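Long-range contacts in glutaminase 1 (Escherichia coli, PDB 1U60), which catalyses the hydrolysis of L-glutamine to L-glutamate and ammonium, as a member of the beta-lactamase clan: residues Q9-A14 against S298-L303; C71-L75 against R138-Q143; Q144-G148 against T207-T211; V270-M274 against L303-V307. One frame throughout, in Å; residues are numbered along the deposited sequence.

Interaction 1 (Q9-A14 against S298-L303); sequences QAVDQA and SVAKQL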
loop_
_atom_site.group_PDB
_atom_site.type_symbol
_atom_site.label_atom_id
_atom_site.label_comp_id
_atom_site.label_asym_id
_atom_site.label_seq_id
_atom_site.Cartn_x
_atom_site.Cartn_y
_atom_site.Cartn_z
ATOM N N GLN A 9 -3.033 17.769 23.524
ATOM C CA GLN A 9 -3.863 18.682 22.728
ATOM C C GLN A 9 -4.389 18.042 21.473
ATOM O O GLN A 9 -5.511 18.284 21.075
ATOM C CB GLN A 9 -3.096 19.947 22.302
ATOM C CG GLN A 9 -2.903 20.980 23.392
ATOM C CD GLN A 9 -2.105 22.179 22.900
ATOM O OE1 GLN A 9 -2.160 22.517 21.691
ATOM N NE2 GLN A 9 -1.376 22.837 23.819
ATOM N N ALA A 10 -3.556 17.241 20.822
ATOM C CA ALA A 10 -3.958 16.553 19.613
ATOM C C ALA A 10 -5.078 15.575 19.849
ATOM O O ALA A 10 -6.037 15.608 19.109
ATOM C CB ALA A 10 -2.765 15.879 18.941
ATOM N N VAL A 11 -5.013 14.718 20.889
ATOM C CA VAL A 11 -6.115 13.804 21.141
ATOM C C VAL A 11 -7.373 14.555 21.628
ATOM O O VAL A 11 -8.474 14.159 21.281
ATOM C CB VAL A 11 -5.821 12.625 22.157
ATOM C CG1 VAL A 11 -4.660 11.765 21.631
ATOM C CG2 VAL A 11 -5.535 13.095 23.527
ATOM N N ASP A 12 -7.190 15.577 22.461
ATOM C CA ASP A 12 -8.315 16.444 22.878
ATOM C C ASP A 12 -9.053 17.101 21.719
ATOM O O ASP A 12 -10.287 17.034 21.632
ATOM C CB ASP A 12 -7.829 17.524 23.871
ATOM C CG ASP A 12 -7.533 16.937 25.266
ATOM O OD1 ASP A 12 -7.846 15.760 25.511
ATOM O OD2 ASP A 12 -7.022 17.605 26.183
ATOM N N GLN A 13 -8.313 17.698 20.805
ATOM C CA GLN A 13 -8.923 18.349 19.641
ATOM C C GLN A 13 -9.557 17.358 18.677
ATOM O O GLN A 13 -10.624 17.624 18.117
ATOM C CB GLN A 13 -7.889 19.232 18.943
ATOM C CG GLN A 13 -7.390 20.333 19.896
ATOM C CD GLN A 13 -6.457 21.370 19.274
ATOM O OE1 GLN A 13 -6.030 21.238 18.116
ATOM N NE2 GLN A 13 -6.141 22.418 20.053
ATOM N N ALA A 14 -8.935 16.196 18.474
ATOM C CA ALA A 14 -9.575 15.195 17.630
ATOM C C ALA A 14 -10.910 14.725 18.200
ATOM O O ALA A 14 -11.852 14.486 17.457
ATOM C CB ALA A 14 -8.637 13.972 17.429
ATOM N N SER A 298 -7.149 12.794 12.302
ATOM C CA SER A 298 -6.955 14.118 12.880
ATOM C C SER A 298 -5.664 14.219 13.704
ATOM O O SER A 298 -4.868 15.128 13.539
ATOM C CB SER A 298 -8.157 14.500 13.744
ATOM O OG SER A 298 -7.895 15.774 14.352
ATOM N N VAL A 299 -5.410 13.242 14.583
ATOM C CA VAL A 299 -4.211 13.255 15.375
ATOM C C VAL A 299 -2.983 13.253 14.448
ATOM O O VAL A 299 -2.037 14.045 14.623
ATOM C CB VAL A 299 -4.184 12.059 16.353
ATOM C CG1 VAL A 299 -2.804 11.943 17.104
ATOM C CG2 VAL A 299 -5.312 12.157 17.386
ATOM N N ALA A 300 -3.011 12.357 13.448
ATOM C CA ALA A 300 -1.877 12.191 12.579
ATOM C C ALA A 300 -1.655 13.495 11.790
ATOM O O ALA A 300 -0.507 13.929 11.600
ATOM C CB ALA A 300 -2.078 11.013 11.624
ATOM N N LYS A 301 -2.736 14.141 11.377
ATOM C CA LYS A 301 -2.621 15.369 10.577
ATOM C C LYS A 301 -2.097 16.519 11.444
ATOM O O LYS A 301 -1.253 17.314 11.027
ATOM C CB LYS A 301 -3.968 15.763 10.021
ATOM C CG LYS A 301 -3.929 16.999 9.132
ATOM C CD LYS A 301 -5.145 17.082 8.217
ATOM C CE LYS A 301 -5.055 18.289 7.278
ATOM N NZ LYS A 301 -6.188 19.227 7.508
ATOM N N GLN A 302 -2.611 16.616 12.654
ATOM C CA GLN A 302 -2.195 17.674 13.582
ATOM C C GLN A 302 -0.716 17.529 13.945
ATOM O O GLN A 302 -0.041 18.536 14.111
ATOM C CB GLN A 302 -3.004 17.641 14.867
ATOM C CG GLN A 302 -4.455 18.119 14.800
ATOM C CD GLN A 302 -5.140 17.952 16.157
ATOM O OE1 GLN A 302 -4.836 18.711 17.099
ATOM N NE2 GLN A 302 -5.985 16.911 16.291
ATOM N N LEU A 303 -0.208 16.292 14.061
ATOM C CA LEU A 303 1.165 16.069 14.491
ATOM C C LEU A 303 2.131 15.932 13.307
ATOM O O LEU A 303 3.349 15.816 13.525
ATOM C CB LEU A 303 1.245 14.839 15.425
ATOM C CG LEU A 303 0.476 14.928 16.737
ATOM C CD1 LEU A 303 0.630 13.637 17.553
ATOM C CD2 LEU A 303 0.885 16.167 17.543
#
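S298 opens the contact by laying its hydroxyl against the methyl of A14, OG to CB 3.6 Å; with OG anti to the backbone N (chi1 177°), it stands between the two helices. V299 turns its CG2 branch to A14 CB at 3.8 Å, also nearing V11 CG1 and A10 O, while CG1 faces A10 CB more loosely. Q302 supplies the polar link. Its chain, extended beyond CG, carries the amide across to helix 4-18, where NE2 donates to A10 O at 3.1 Å, with an N-H...O angle of 142°. That carbonyl already accepts from A14 N inside its own helix, so two donors share it. The same NE2 meets S298 OG at 2.9 Å; both acceptors are tilted out of the amide plane, and both bonds are bent. L303 finishes the row, CD2 resting on A10 CB at 3.9 Å. Small alanines at 10 and 14 let the short helix axes approach to 8.9 Å, running 133° apart in direction. Helices 4-18 and 290-303 thus pair on one face of the five-stranded antiparallel sheet: V11, V299 and L303 all touch I45 of strand 42-47, and V299 also reaches I276 of strand 274-279.

Interaction 2 (C71-L75 against R138-Q143); sequences CTLAL and RILHIQ
L75 and I142 form the apolar centre of this buried crossing, where the short axes of helices 68-80 and 132-147 approach to 9.3 Å at 107°. The I142 chain is extended to CD1, which meets L75 CB at 3.7 Å and also nears A74 CB; its other branch, CG2, fits over the carbonyl of C71, 3.6 Å from C71 O. On one flank L75 CD2 packs on I139 CG1, and on another C71 CB and SG rest against the aliphatic CG of Q143. A second kind of contact sets polar groups on hydrocarbon. T72 OG1 lies 3.5 Å from I139 CG2, and L75 crosses R138 at about a right angle, CD1 touching NH2 at 3.6 Å while CD2 lies over one face of the guanidinium, offset from its centre. R138 is bent at chi3 (68°), which turns that group back toward helix 68-80, where NH1 forms a salt bridge with D79. The third kind is water-mediated: one water lies 2.8 Å from T72 OG1 and accepts from Q143 NE2 at 3.1 Å. The Q143 amide is held further by T198 OG1 and Q195 O. Direct contact is thus van der Waals and largely hydrocarbon, without direct polar pairing; the polar ends are satisfied by the bridging water and outside partners, and the T72 side chain lies about 7 Å from that of Y192, a predicted substrate-binding residue.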
loop_
_atom_site.group_PDB
_atom_site.type_symbol
_atom_site.label_atom_id
_atom_site.label_comp_id
_atom_site.label_asym_id
_atom_site.label_seq_id
_atom_site.Cartn_x
_atom_site.Cartn_y
_atom_site.Cartn_z
ATOM N N CYS A 71 -2.309 -9.373 15.089
ATOM C CA CYS A 71 -1.589 -10.094 16.141
ATOM C C CYS A 71 -1.197 -11.515 15.705
ATOM O O CYS A 71 -0.115 -11.992 15.991
ATOM C CB CYS A 71 -2.407 -10.191 17.421
ATOM S SG CYS A 71 -3.049 -8.599 18.049
ATOM N N THR A 72 -2.094 -12.203 15.008
ATOM C CA THR A 72 -1.772 -13.560 14.608
ATOM C C THR A 72 -0.736 -13.542 13.497
ATOM O O THR A 72 0.141 -14.463 13.400
ATOM C CB THR A 72 -3.089 -14.266 14.220
ATOM O OG1 THR A 72 -3.822 -14.534 15.449
ATOM C CG2 THR A 72 -2.836 -15.612 13.513
ATOM N N LEU A 73 -0.817 -12.533 12.621
ATOM C CA LEU A 73 0.213 -12.350 11.619
ATOM C C LEU A 73 1.570 -12.201 12.314
ATOM O O LEU A 73 2.592 -12.741 11.870
ATOM C CB LEU A 73 -0.091 -11.123 10.756
ATOM C CG LEU A 73 0.991 -10.671 9.793
ATOM C CD1 LEU A 73 1.390 -11.886 8.893
ATOM C CD2 LEU A 73 0.599 -9.459 8.964
ATOM N N ALA A 74 1.607 -11.362 13.345
ATOM C CA ALA A 74 2.875 -11.116 14.050
ATOM C C ALA A 74 3.430 -12.448 14.585
ATOM O O ALA A 74 4.612 -12.771 14.413
ATOM C CB ALA A 74 2.679 -10.138 15.116
ATOM N N LEU A 75 2.553 -13.275 15.164
ATOM C CA LEU A 75 2.984 -14.579 15.655
ATOM C C LEU A 75 3.462 -15.505 14.541
ATOM O O LEU A 75 4.463 -16.216 14.686
ATOM C CB LEU A 75 1.861 -15.221 16.488
ATOM C CG LEU A 75 2.237 -16.516 17.164
ATOM C CD1 LEU A 75 3.501 -16.384 18.015
ATOM C CD2 LEU A 75 1.063 -16.968 17.966
ATOM N N ARG A 138 -1.548 -19.687 22.460
ATOM C CA ARG A 138 -0.395 -18.936 21.969
ATOM C C ARG A 138 -0.854 -17.618 21.329
ATOM O O ARG A 138 -0.228 -16.608 21.508
ATOM C CB ARG A 138 0.423 -19.762 21.011
ATOM C CG ARG A 138 1.120 -21.005 21.649
ATOM C CD ARG A 138 2.104 -21.712 20.704
ATOM N NE ARG A 138 3.263 -20.859 20.435
ATOM C CZ ARG A 138 3.629 -20.378 19.241
ATOM N NH1 ARG A 138 3.009 -20.701 18.119
ATOM N NH2 ARG A 138 4.709 -19.601 19.176
ATOM N N ILE A 139 -1.999 -17.641 20.657
ATOM C CA ILE A 139 -2.581 -16.410 20.046
ATOM C C ILE A 139 -3.089 -15.448 21.098
ATOM O O ILE A 139 -2.792 -14.270 21.049
ATOM C CB ILE A 139 -3.676 -16.785 19.053
ATOM C CG1 ILE A 139 -3.037 -17.368 17.772
ATOM C CG2 ILE A 139 -4.569 -15.580 18.699
ATOM C CD1 ILE A 139 -3.995 -18.105 16.854
ATOM N N LEU A 140 -3.808 -15.961 22.118
ATOM C CA LEU A 140 -4.263 -15.129 23.240
ATOM C C LEU A 140 -3.055 -14.461 23.914
ATOM O O LEU A 140 -3.089 -13.290 24.224
ATOM C CB LEU A 140 -5.080 -15.949 24.237
ATOM C CG LEU A 140 -5.532 -15.196 25.480
ATOM C CD1 LEU A 140 -6.402 -14.003 25.093
ATOM C CD2 LEU A 140 -6.284 -16.142 26.427
ATOM N N HIS A 141 -1.972 -15.217 24.088
ATOM C CA HIS A 141 -0.779 -14.710 24.758
ATOM C C HIS A 141 -0.143 -13.573 23.961
ATOM O O HIS A 141 0.222 -12.563 24.529
ATOM C CB HIS A 141 0.206 -15.857 24.978
ATOM C CG HIS A 141 1.401 -15.472 25.771
ATOM N ND1 HIS A 141 1.338 -15.216 27.125
ATOM C CD2 HIS A 141 2.685 -15.263 25.399
ATOM C CE1 HIS A 141 2.549 -14.903 27.558
ATOM N NE2 HIS A 141 3.377 -14.910 26.529
ATOM N N ILE A 142 -0.008 -13.734 22.652
ATOM C CA ILE A 142 0.567 -12.633 21.878
ATOM C C ILE A 142 -0.294 -11.383 21.877
ATOM O O ILE A 142 0.246 -10.252 21.949
ATOM C CB ILE A 142 1.017 -13.041 20.474
ATOM C CG1 ILE A 142 2.126 -12.081 20.052
ATOM C CG2 ILE A 142 -0.132 -13.077 19.465
ATOM C CD1 ILE A 142 2.729 -12.431 18.702
ATOM N N GLN A 143 -1.628 -11.540 21.840
ATOM C CA GLN A 143 -2.517 -10.369 21.984
ATOM C C GLN A 143 -2.243 -9.640 23.318
ATOM O O GLN A 143 -2.112 -8.448 23.361
ATOM C CB GLN A 143 -4.009 -10.746 21.906
ATOM C CG GLN A 143 -4.526 -11.299 20.634
ATOM C CD GLN A 143 -6.036 -11.442 20.639
ATOM O OE1 GLN A 143 -6.725 -11.005 21.580
ATOM N NE2 GLN A 143 -6.562 -12.095 19.611
HETATM O O HOH W 1 -4.896 -12.508 17.083
#

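Interaction 3 (Q144-G148 against T207-T211); sequences QQLAG and TLGAT
A147 and L208 bring their CA atoms within 4.4 Å where the last turn of helix 132-147 meets helix 202-213, and the chain then leaves helical angles at G148 with positive phi. Because the turn is ending, its carbonyls can face the other helix. L146 O lies 3.1 Å from T211 OG1 and 3.4 Å from L208 CA, the latter a CA-H...O contact. The T211 hydroxyl has T207 O of its own helix at 3.1 Å as well, so its single proton has two acceptors to choose from. With OG1 anti to the carbonyl carbon (chi1 -63°), T211 leaves its methyl CG2 to meet L146 CD2 at 3.7 Å, the two side chains crossing at about a right angle. L146 also sets CB and CD1 against L208 CD1, the first at 3.8 Å, while A147 CB packs more loosely on L208 CB. A water completes the polar side, donating to A147 O at 2.7 Å and to T207 OG1 at 2.9 Å; the T207 hydroxyl is also bonded to I203 O. Around this junction, L146 and L208 both touch C71 of helix 68-80, T207 and T211 lean on N218 of strand 217-218, and T207 reaches V46 of strand 42-47. Helix 202-213 thus joins the end of helix 132-147 to strands of two sheets.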
loop_
_atom_site.group_PDB
_atom_site.type_symbol
_atom_site.label_atom_id
_atom_site.label_comp_id
_atom_site.label_asym_id
_atom_site.label_seq_id
_atom_site.Cartn_x
_atom_site.Cartn_y
_atom_site.Cartn_z
ATOM N N GLN A 144 -2.128 -10.395 24.414
ATOM C CA GLN A 144 -1.825 -9.804 25.699
ATOM C C GLN A 144 -0.437 -9.157 25.743
ATOM O O GLN A 144 -0.264 -8.057 26.305
ATOM C CB GLN A 144 -1.985 -10.848 26.819
ATOM C CG GLN A 144 -3.428 -11.378 26.975
ATOM C CD GLN A 144 -3.538 -12.607 27.875
ATOM O OE1 GLN A 144 -2.548 -13.341 28.095
ATOM N NE2 GLN A 144 -4.775 -12.890 28.340
ATOM N N GLN A 145 0.548 -9.788 25.105
ATOM C CA GLN A 145 1.880 -9.226 25.043
ATOM C C GLN A 145 1.935 -7.928 24.254
ATOM O O GLN A 145 2.646 -7.023 24.631
ATOM C CB GLN A 145 2.839 -10.212 24.406
ATOM C CG GLN A 145 3.177 -11.395 25.241
ATOM C CD GLN A 145 4.144 -12.342 24.488
ATOM O OE1 GLN A 145 3.783 -12.923 23.436
ATOM N NE2 GLN A 145 5.338 -12.521 25.037
ATOM N N LEU A 146 1.192 -7.878 23.164
ATOM C CA LEU A 146 1.214 -6.692 22.269
ATOM C C LEU A 146 0.367 -5.529 22.774
ATOM O O LEU A 146 0.774 -4.410 22.619
ATOM C CB LEU A 146 0.711 -7.096 20.902
ATOM C CG LEU A 146 1.621 -8.031 20.136
ATOM C CD1 LEU A 146 0.824 -8.590 18.986
ATOM C CD2 LEU A 146 2.820 -7.324 19.628
ATOM N N ALA A 147 -0.794 -5.812 23.384
ATOM C CA ALA A 147 -1.793 -4.793 23.721
ATOM C C ALA A 147 -2.089 -4.620 25.211
ATOM O O ALA A 147 -2.574 -3.570 25.641
ATOM C CB ALA A 147 -3.100 -5.083 22.982
ATOM N N GLY A 148 -1.839 -5.669 25.999
ATOM C CA GLY A 148 -2.040 -5.576 27.431
ATOM C C GLY A 148 -2.583 -6.837 28.044
ATOM O O GLY A 148 -3.352 -7.568 27.431
ATOM N N THR A 207 -1.639 0.689 22.339
ATOM C CA THR A 207 -0.456 -0.018 22.783
ATOM C C THR A 207 0.037 -1.043 21.764
ATOM O O THR A 207 1.229 -1.156 21.541
ATOM C CB THR A 207 -0.750 -0.696 24.123
ATOM O OG1 THR A 207 -1.104 0.289 25.111
ATOM C CG2 THR A 207 0.495 -1.376 24.629
ATOM N N LEU A 208 -0.890 -1.798 21.155
ATOM C CA LEU A 208 -0.550 -2.681 20.035
ATOM C C LEU A 208 0.192 -1.859 18.990
ATOM O O LEU A 208 1.265 -2.278 18.522
ATOM C CB LEU A 208 -1.799 -3.295 19.443
ATOM C CG LEU A 208 -1.693 -3.982 18.046
ATOM C CD1 LEU A 208 -0.648 -5.094 18.008
ATOM C CD2 LEU A 208 -3.017 -4.516 17.574
ATOM N N GLY A 209 -0.340 -0.695 18.652
ATOM C CA GLY A 209 0.334 0.202 17.716
ATOM C C GLY A 209 1.729 0.639 18.145
ATOM O O GLY A 209 2.641 0.686 17.322
ATOM N N ALA A 210 1.879 0.964 19.433
ATOM C CA ALA A 210 3.111 1.445 19.974
ATOM C C ALA A 210 4.165 0.324 20.029
ATOM O O ALA A 210 5.338 0.567 19.816
ATOM C CB ALA A 210 2.909 2.028 21.321
ATOM N N THR A 211 3.728 -0.898 20.237
ATOM C CA THR A 211 4.640 -2.029 20.221
ATOM C C THR A 211 5.225 -2.169 18.816
ATOM O O THR A 211 6.438 -2.370 18.649
ATOM C CB THR A 211 3.940 -3.295 20.681
ATOM O OG1 THR A 211 3.504 -3.146 22.059
ATOM C CG2 THR A 211 4.914 -4.466 20.596
HETATM O O HOH W 2 -1.793 -1.573 27.271
#

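Interaction 4 (V270-M274 against L303-V307); sequences VPGVM and LGYNV
Y305 lies across a shallow apolar seat made by V270, V273 and M274, at the hairpin joining strands 265-270 and 274-279. V273 and M274 both face V270 here, a classic beta bulge, and V270 O accepts from the backbone N of each. Opposite, helix 290-303 ends in a Schellman motif with G304 at positive phi, and the chain turns so that Y305 can face the hairpin. The main bump is V270: its CG1 stands over one face of the ring, offset toward the rim, 3.9 Å from the centroid in a CH-pi contact. The other face has L303 O above its centre, so the ring is sandwiched between a methyl and a carbonyl. V273 meets the phenolic end, its side chain running against that of Y305 and its CG1 oblique to the ring, 3.7 Å from Y305 CZ. M274 closes another side. Its CG sits between the backbone N and carbonyl carbon (chi1 66°) and the chain bends at chi3, placing CE at 3.9 Å from Y305 CE2 and the sulfur obliquely to the ring, a Met-aromatic contact. The same CE fills the hollow between the ring and L303, 4.0 Å from L303 CD1. At the far end P271 and V307 cross at about a right angle, and both pack on V307 of the second subunit, so this edge takes part in the contact between the two chains. Within the chain, V307 CG1 rests against the proline ring, 3.9 Å from P271 CD.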
loop_
_atom_site.group_PDB
_atom_site.type_symbol
_atom_site.label_atom_id
_atom_site.label_comp_id
_atom_site.label_asym_id
_atom_site.label_seq_id
_atom_site.Cartn_x
_atom_site.Cartn_y
_atom_site.Cartn_z
ATOM N N VAL A 270 2.796 4.994 13.632
ATOM C CA VAL A 270 3.827 5.920 13.179
ATOM C C VAL A 270 5.181 5.242 13.462
ATOM O O VAL A 270 5.617 5.185 14.624
ATOM C CB VAL A 270 3.738 7.320 13.869
ATOM C CG1 VAL A 270 4.727 8.286 13.239
ATOM C CG2 VAL A 270 2.331 7.895 13.738
ATOM N N PRO A 271 5.812 4.656 12.447
ATOM C CA PRO A 271 7.027 3.858 12.667
ATOM C C PRO A 271 8.080 4.700 13.409
ATOM O O PRO A 271 8.388 5.857 13.035
ATOM C CB PRO A 271 7.485 3.498 11.227
ATOM C CG PRO A 271 6.293 3.587 10.409
ATOM C CD PRO A 271 5.468 4.713 11.018
ATOM N N GLY A 272 8.615 4.123 14.468
ATOM C CA GLY A 272 9.586 4.796 15.320
ATOM C C GLY A 272 9.058 5.767 16.356
ATOM O O GLY A 272 9.845 6.290 17.156
ATOM N N VAL A 273 7.747 6.012 16.387
ATOM C CA VAL A 273 7.243 7.156 17.140
ATOM C C VAL A 273 6.096 6.822 18.083
ATOM O O VAL A 273 6.196 7.047 19.284
ATOM C CB VAL A 273 6.851 8.307 16.206
ATOM C CG1 VAL A 273 6.339 9.539 17.024
ATOM C CG2 VAL A 273 8.039 8.711 15.321
ATOM N N MET A 274 5.004 6.283 17.564
ATOM C CA MET A 274 3.801 6.089 18.376
ATOM C C MET A 274 2.756 5.204 17.724
ATOM O O MET A 274 2.761 4.976 16.518
ATOM C CB MET A 274 3.147 7.448 18.705
ATOM C CG MET A 274 2.600 8.174 17.478
ATOM S SD MET A 274 1.661 9.643 17.870
ATOM C CE MET A 274 2.912 10.578 18.755
ATOM N N LEU A 303 -0.208 16.292 14.061
ATOM C CA LEU A 303 1.165 16.069 14.491
ATOM C C LEU A 303 2.131 15.932 13.307
ATOM O O LEU A 303 3.349 15.816 13.525
ATOM C CB LEU A 303 1.245 14.839 15.425
ATOM C CG LEU A 303 0.476 14.928 16.737
ATOM C CD1 LEU A 303 0.630 13.637 17.553
ATOM C CD2 LEU A 303 0.885 16.167 17.543
ATOM N N GLY A 304 1.600 15.959 12.076
ATOM C CA GLY A 304 2.397 15.951 10.850
ATOM C C GLY A 304 3.007 14.583 10.483
ATOM O O GLY A 304 4.084 14.536 9.895
ATOM N N TYR A 305 2.354 13.475 10.862
ATOM C CA TYR A 305 2.879 12.123 10.551
ATOM C C TYR A 305 2.235 11.453 9.352
ATOM O O TYR A 305 1.000 11.344 9.274
ATOM C CB TYR A 305 2.719 11.182 11.745
ATOM C CG TYR A 305 3.474 11.647 12.962
ATOM C CD1 TYR A 305 4.864 11.878 12.893
ATOM C CD2 TYR A 305 2.830 11.785 14.200
ATOM C CE1 TYR A 305 5.572 12.273 14.020
ATOM C CE2 TYR A 305 3.541 12.207 15.301
ATOM C CZ TYR A 305 4.900 12.436 15.213
ATOM O OH TYR A 305 5.633 12.838 16.317
ATOM N N ASN A 306 3.077 11.017 8.417
ATOM C CA ASN A 306 2.683 10.412 7.144
ATOM C C ASN A 306 3.956 9.818 6.567
ATOM O O ASN A 306 4.950 10.552 6.391
ATOM C CB ASN A 306 2.135 11.478 6.192
ATOM C CG ASN A 306 1.630 10.899 4.870
ATOM O OD1 ASN A 306 2.276 10.055 4.287
ATOM N ND2 ASN A 306 0.516 11.450 4.352
ATOM N N VAL A 307 3.985 8.518 6.326
ATOM C CA VAL A 307 5.229 7.882 5.876
ATOM C C VAL A 307 5.638 8.283 4.436
ATOM O O VAL A 307 6.771 8.002 4.021
ATOM C CB VAL A 307 5.192 6.341 5.970
ATOM C CG1 VAL A 307 4.788 5.854 7.370
ATOM C CG2 VAL A 307 4.329 5.710 4.904
#

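In the fold
From the N terminus, helix 4-18 opens interaction 1, which closes only when helix 290-303 returns to it, so nearly the whole chain lies between its segments. Interactions 2 and 3 sit within that span, in series: 71-75 meets 138-143, then 144-148 meets 207-211. They share helix 132-147 and touch, so helices 68-80, 132-147 and 202-213 are joined. Interaction 4 opens at the hairpin 270-274 and closes just after helix 290-303; it crosses interaction 1, shares L303 with it and is linked by a probable hydrogen bond from Y305 N to A300 O. Interactions 1 and 2 lie on opposite sides of the chain's centre, their centres about 30 Å apart.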